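Local coordinates for protein phosphodiesterase (Salpingoeca rosetta, PDB 7D7P) that is a phosphodiesterase-family protein of the HD clan, with an all-helical fold that binds metal ions, at residues Q172-F184 and R207-M219. Numbering follows the deposited sequence.
Sequences QSVLENHHSHLAF and RAVIINCILNTDM. With PEG (di(hydroxyethyl)ether), chain C.
Arg207 stands its guanidinium nearly upright on the Phe184 ring, the two planes 80° apart. Arg207 NH1 lies over the ring centre, 3.2 Å from Phe184 CD2, and Arg207 CZ is 4.4 Å from the centroid, almost on the ring normal: a cation-pi contact made edge-on by the guanidinium. The arginine gets there because CG is anti to the backbone N (chi1 176°) and the chain runs extended to NE. Ile210 CG2 and Ile211 CG1 meet the same ring obliquely at CE2. One turn earlier on helix 174-184, Ser180 sits over Ile211 and Ile214; Ile214 CG2 also reaches Glu176 O at 3.6 Å, while Leu215 CD2 lies against the amide of Asn177.

At the other end, Ser173 OG donates to Asp218 OD2 at 2.7 Å, meeting it on the anti side, and accepts from a water that also bonds Leu215 O. Glu176 bends at chi2 and lays its carboxylate parallel to that of Asp218, with Glu176 OE1 3.9 Å from Asp218 OD2. This like-charged stack, which might favour protonation of one acid, is probably eased by hydrogen bonds from Asn155 ND2 to Glu176 OE1, two waters to Glu176 OE2, and Ala220 N to Asp218 OD1.

The helices run antiparallel at 152°, axes 9.0 Å apart, as neighbours in the all-helical phosphodiesterase fold; His179, its ND1 hydrogen-bonded to Leu148 O, touches the zinc ligand Asp147 and lies about 4 Å (side chain to ion) from the magnesium ion, placing the pair beside the metal site.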
loop_
_atom_site.group_PDB
_atom_site.type_symbol
_atom_site.label_atom_id
_atom_site.label_comp_id
_atom_site.label_asym_id
_atom_site.label_seq_id
_atom_site.Cartn_x
_atom_site.Cartn_y
_atom_site.Cartn_z
ATOM N N GLN A 172 13.284 -9.507 27.220
ATOM C CA GLN A 172 12.508 -10.405 26.371
ATOM C C GLN A 172 11.023 -10.207 26.653
ATOM O O GLN A 172 10.559 -10.489 27.762
ATOM C CB GLN A 172 12.917 -11.856 26.618
ATOM C CG GLN A 172 14.421 -12.082 26.645
ATOM C CD GLN A 172 15.078 -11.775 25.315
ATOM O OE1 GLN A 172 14.646 -12.264 24.271
ATOM N NE2 GLN A 172 16.127 -10.958 25.343
ATOM N N SER A 173 10.285 -9.737 25.644
ATOM C CA SER A 173 8.839 -9.499 25.713
ATOM C C SER A 173 8.432 -9.003 27.100
ATOM O O SER A 173 7.635 -9.621 27.803
ATOM C CB SER A 173 8.051 -10.755 25.334
ATOM O OG SER A 173 8.230 -11.104 23.969
ATOM N N VAL A 174 9.019 -7.866 27.483
ATOM C CA VAL A 174 8.974 -7.416 28.876
ATOM C C VAL A 174 7.534 -7.266 29.353
ATOM O O VAL A 174 7.134 -7.837 30.373
ATOM C CB VAL A 174 9.756 -6.100 29.040
ATOM C CG1 VAL A 174 9.593 -5.552 30.443
ATOM C CG2 VAL A 174 11.235 -6.312 28.712
ATOM N N LEU A 175 6.736 -6.486 28.621
ATOM C CA LEU A 175 5.362 -6.229 29.043
ATOM C C LEU A 175 4.510 -7.489 28.978
ATOM O O LEU A 175 3.741 -7.771 29.905
ATOM C CB LEU A 175 4.743 -5.133 28.178
ATOM C CG LEU A 175 5.183 -3.702 28.469
ATOM C CD1 LEU A 175 4.520 -2.750 27.496
ATOM C CD2 LEU A 175 4.855 -3.331 29.904
ATOM N N GLU A 176 4.625 -8.249 27.887
ATOM C CA GLU A 176 3.788 -9.433 27.708
ATOM C C GLU A 176 4.088 -10.491 28.763
ATOM O O GLU A 176 3.172 -11.157 29.260
ATOM C CB GLU A 176 3.977 -9.999 26.299
ATOM C CG GLU A 176 3.474 -9.085 25.181
ATOM C CD GLU A 176 4.382 -7.885 24.935
ATOM O OE1 GLU A 176 5.588 -7.964 25.256
ATOM O OE2 GLU A 176 3.886 -6.856 24.427
ATOM N N ASN A 177 5.365 -10.668 29.112
ATOM C CA ASN A 177 5.703 -11.550 30.226
ATOM C C ASN A 177 5.069 -11.058 31.519
ATOM O O ASN A 177 4.584 -11.857 32.330
ATOM C CB ASN A 177 7.221 -11.644 30.377
ATOM C CG ASN A 177 7.813 -12.804 29.608
ATOM O OD1 ASN A 177 7.373 -13.945 29.749
ATOM N ND2 ASN A 177 8.820 -12.521 28.788
ATOM N N HIS A 178 5.054 -9.739 31.717
ATOM C CA HIS A 178 4.445 -9.155 32.907
ATOM C C HIS A 178 2.939 -9.380 32.925
ATOM O O HIS A 178 2.365 -9.685 33.979
ATOM C CB HIS A 178 4.770 -7.663 32.960
ATOM C CG HIS A 178 4.187 -6.949 34.138
ATOM N ND1 HIS A 178 4.434 -7.331 35.438
ATOM C CD2 HIS A 178 3.390 -5.856 34.211
ATOM C CE1 HIS A 178 3.805 -6.513 36.263
ATOM N NE2 HIS A 178 3.163 -5.610 35.544
ATOM N N HIS A 179 2.284 -9.228 31.770
ATOM C CA HIS A 179 0.843 -9.443 31.689
ATOM C C HIS A 179 0.490 -10.883 32.033
ATOM O O HIS A 179 -0.416 -11.141 32.835
ATOM C CB HIS A 179 0.333 -9.094 30.289
ATOM C CG HIS A 179 0.660 -7.701 29.847
ATOM N ND1 HIS A 179 0.650 -6.623 30.706
ATOM C CD2 HIS A 179 1.003 -7.211 28.631
ATOM C CE1 HIS A 179 0.975 -5.529 30.038
ATOM N NE2 HIS A 179 1.194 -5.859 28.777
ATOM N N SER A 180 1.203 -11.839 31.429
ATOM C CA SER A 180 0.904 -13.250 31.645
ATOM C C SER A 180 1.137 -13.649 33.096
ATOM O O SER A 180 0.366 -14.431 33.665
ATOM C CB SER A 180 1.750 -14.106 30.702
ATOM O OG SER A 180 1.461 -15.486 30.860
ATOM N N HIS A 181 2.194 -13.114 33.714
ATOM C CA HIS A 181 2.456 -13.388 35.124
ATOM C C HIS A 181 1.284 -12.948 35.997
ATOM O O HIS A 181 0.793 -13.718 36.830
ATOM C CB HIS A 181 3.747 -12.693 35.559
ATOM C CG HIS A 181 3.931 -12.630 37.045
ATOM N ND1 HIS A 181 4.452 -11.525 37.681
ATOM C CD2 HIS A 181 3.667 -13.536 38.017
ATOM C CE1 HIS A 181 4.496 -11.749 38.984
ATOM N NE2 HIS A 181 4.026 -12.962 39.213
ATOM N N LEU A 182 0.825 -11.705 35.822
ATOM C CA LEU A 182 -0.287 -11.213 36.628
ATOM C C LEU A 182 -1.582 -11.950 36.314
ATOM O O LEU A 182 -2.455 -12.061 37.184
ATOM C CB LEU A 182 -0.473 -9.709 36.420
ATOM C CG LEU A 182 0.650 -8.809 36.933
ATOM C CD1 LEU A 182 0.294 -7.356 36.716
ATOM C CD2 LEU A 182 0.925 -9.080 38.403
ATOM N N ALA A 183 -1.728 -12.452 35.086
ATOM C CA ALA A 183 -2.916 -13.227 34.744
ATOM C C ALA A 183 -3.068 -14.430 35.662
ATOM O O ALA A 183 -4.179 -14.751 36.103
ATOM C CB ALA A 183 -2.850 -13.673 33.284
ATOM N N PHE A 184 -1.962 -15.101 35.973
ATOM C CA PHE A 184 -2.015 -16.278 36.828
ATOM C C PHE A 184 -1.978 -15.920 38.306
ATOM O O PHE A 184 -2.559 -16.642 39.124
ATOM C CB PHE A 184 -0.872 -17.232 36.469
ATOM C CG PHE A 184 -1.062 -17.918 35.139
ATOM C CD1 PHE A 184 -1.857 -19.048 35.037
ATOM C CD2 PHE A 184 -0.471 -17.415 33.992
ATOM C CE1 PHE A 184 -2.049 -19.672 33.819
ATOM C CE2 PHE A 184 -0.656 -18.035 32.768
ATOM C CZ PHE A 184 -1.448 -19.167 32.682
ATOM N N ARG A 207 -2.824 -23.400 30.699
ATOM C CA ARG A 207 -1.697 -22.526 31.012
ATOM C C ARG A 207 -0.808 -22.320 29.792
ATOM O O ARG A 207 -0.366 -21.198 29.520
ATOM C CB ARG A 207 -0.894 -23.109 32.177
ATOM C CG ARG A 207 0.369 -22.342 32.531
ATOM C CD ARG A 207 0.795 -22.623 33.970
ATOM N NE ARG A 207 2.130 -22.111 34.276
ATOM C CZ ARG A 207 2.396 -20.845 34.588
ATOM N NH1 ARG A 207 1.418 -19.950 34.635
ATOM N NH2 ARG A 207 3.642 -20.471 34.851
ATOM N N ALA A 208 -0.546 -23.390 29.037
ATOM C CA ALA A 208 0.282 -23.270 27.842
ATOM C C ALA A 208 -0.373 -22.373 26.798
ATOM O O ALA A 208 0.311 -21.594 26.124
ATOM C CB ALA A 208 0.564 -24.654 27.258
ATOM N N VAL A 209 -1.696 -22.468 26.653
ATOM C CA VAL A 209 -2.397 -21.653 25.667
ATOM C C VAL A 209 -2.361 -20.181 26.062
ATOM O O VAL A 209 -2.122 -19.307 25.222
ATOM C CB VAL A 209 -3.841 -22.160 25.488
ATOM C CG1 VAL A 209 -4.677 -21.137 24.737
ATOM C CG2 VAL A 209 -3.850 -23.494 24.754
ATOM N N ILE A 210 -2.592 -19.884 27.344
ATOM C CA ILE A 210 -2.604 -18.497 27.803
ATOM C C ILE A 210 -1.223 -17.870 27.648
ATOM O O ILE A 210 -1.090 -16.739 27.166
ATOM C CB ILE A 210 -3.099 -18.418 29.258
ATOM C CG1 ILE A 210 -4.595 -18.735 29.332
ATOM C CG2 ILE A 210 -2.805 -17.044 29.849
ATOM C CD1 ILE A 210 -5.112 -18.920 30.746
ATOM N N ILE A 211 -0.176 -18.594 28.055
ATOM C CA ILE A 211 1.182 -18.060 27.966
ATOM C C ILE A 211 1.546 -17.772 26.515
ATOM O O ILE A 211 1.990 -16.667 26.174
ATOM C CB ILE A 211 2.187 -19.027 28.618
ATOM C CG1 ILE A 211 2.020 -19.037 30.140
ATOM C CG2 ILE A 211 3.618 -18.648 28.234
ATOM C CD1 ILE A 211 2.777 -20.163 30.832
ATOM N N ASN A 212 1.354 -18.760 25.635
ATOM C CA ASN A 212 1.767 -18.602 24.244
ATOM C C ASN A 212 0.979 -17.500 23.548
ATOM O O ASN A 212 1.539 -16.737 22.755
ATOM C CB ASN A 212 1.609 -19.925 23.491
ATOM C CG ASN A 212 2.121 -19.847 22.062
ATOM O OD1 ASN A 212 1.351 -19.649 21.122
ATOM N ND2 ASN A 212 3.430 -20.001 21.894
ATOM N N CYS A 213 -0.319 -17.393 23.832
ATOM C CA CYS A 213 -1.132 -16.403 23.134
ATOM C C CYS A 213 -0.824 -14.990 23.614
ATOM O O CYS A 213 -0.745 -14.063 22.800
ATOM C CB CYS A 213 -2.617 -16.732 23.290
ATOM S SG CYS A 213 -3.144 -18.148 22.277
ATOM N N ILE A 214 -0.628 -14.805 24.924
ATOM C CA ILE A 214 -0.299 -13.474 25.430
ATOM C C ILE A 214 1.092 -13.049 24.969
ATOM O O ILE A 214 1.302 -11.897 24.566
ATOM C CB ILE A 214 -0.427 -13.431 26.964
ATOM C CG1 ILE A 214 -1.900 -13.495 27.377
ATOM C CG2 ILE A 214 0.221 -12.168 27.525
ATOM C CD1 ILE A 214 -2.119 -13.526 28.880
ATOM N N LEU A 215 2.063 -13.966 25.015
ATOM C CA LEU A 215 3.408 -13.634 24.556
ATOM C C LEU A 215 3.430 -13.312 23.069
ATOM O O LEU A 215 4.276 -12.532 22.614
ATOM C CB LEU A 215 4.375 -14.780 24.861
ATOM C CG LEU A 215 4.827 -14.951 26.313
ATOM C CD1 LEU A 215 5.763 -16.141 26.443
ATOM C CD2 LEU A 215 5.496 -13.683 26.829
ATOM N N ASN A 216 2.513 -13.891 22.297
ATOM C CA ASN A 216 2.436 -13.598 20.872
ATOM C C ASN A 216 1.672 -12.315 20.566
ATOM O O ASN A 216 1.548 -11.958 19.388
ATOM C CB ASN A 216 1.809 -14.776 20.123
ATOM C CG ASN A 216 2.852 -15.759 19.619
ATOM O OD1 ASN A 216 3.568 -15.481 18.657
ATOM N ND2 ASN A 216 2.952 -16.908 20.279
ATOM N N THR A 217 1.166 -11.608 21.578
ATOM C CA THR A 217 0.667 -10.258 21.348
ATOM C C THR A 217 1.793 -9.236 21.274
ATOM O O THR A 217 1.527 -8.063 20.993
ATOM C CB THR A 217 -0.331 -9.847 22.435
ATOM O OG1 THR A 217 0.326 -9.794 23.706
ATOM C CG2 THR A 217 -1.494 -10.834 22.499
ATOM N N ASP A 218 3.032 -9.657 21.526
ATOM C CA ASP A 218 4.193 -8.799 21.333
ATOM C C ASP A 218 4.337 -8.458 19.856
ATOM O O ASP A 218 4.538 -9.346 19.022
ATOM C CB ASP A 218 5.448 -9.504 21.856
ATOM C CG ASP A 218 6.694 -8.627 21.802
ATOM O OD1 ASP A 218 6.612 -7.477 21.322
ATOM O OD2 ASP A 218 7.764 -9.093 22.250
ATOM N N MET A 219 4.229 -7.165 19.537
ATOM C CA MET A 219 4.314 -6.730 18.146
ATOM C C MET A 219 5.632 -7.138 17.499
ATOM O O MET A 219 5.700 -7.287 16.272
ATOM C CB MET A 219 4.131 -5.214 18.059
ATOM C CG MET A 219 2.785 -4.712 18.566
ATOM S SD MET A 219 1.383 -5.460 17.711
ATOM C CE MET A 219 1.818 -5.131 16.003
HETATM C C2 PEG C . 11.226 -9.301 22.522
HETATM O O2 PEG C . 10.505 -8.156 22.162
HETATM C C3 PEG C . 11.010 -6.973 22.712
HETATM C C4 PEG C . 10.267 -6.663 24.011
HETATM O O4 PEG C . 11.097 -6.852 25.126
HETATM O O HOH W 1 6.959 -13.095 22.497
HETATM O O HOH W 2 1.354 -6.344 23.380
HETATM O O HOH W 3 4.343 -5.131 21.844
#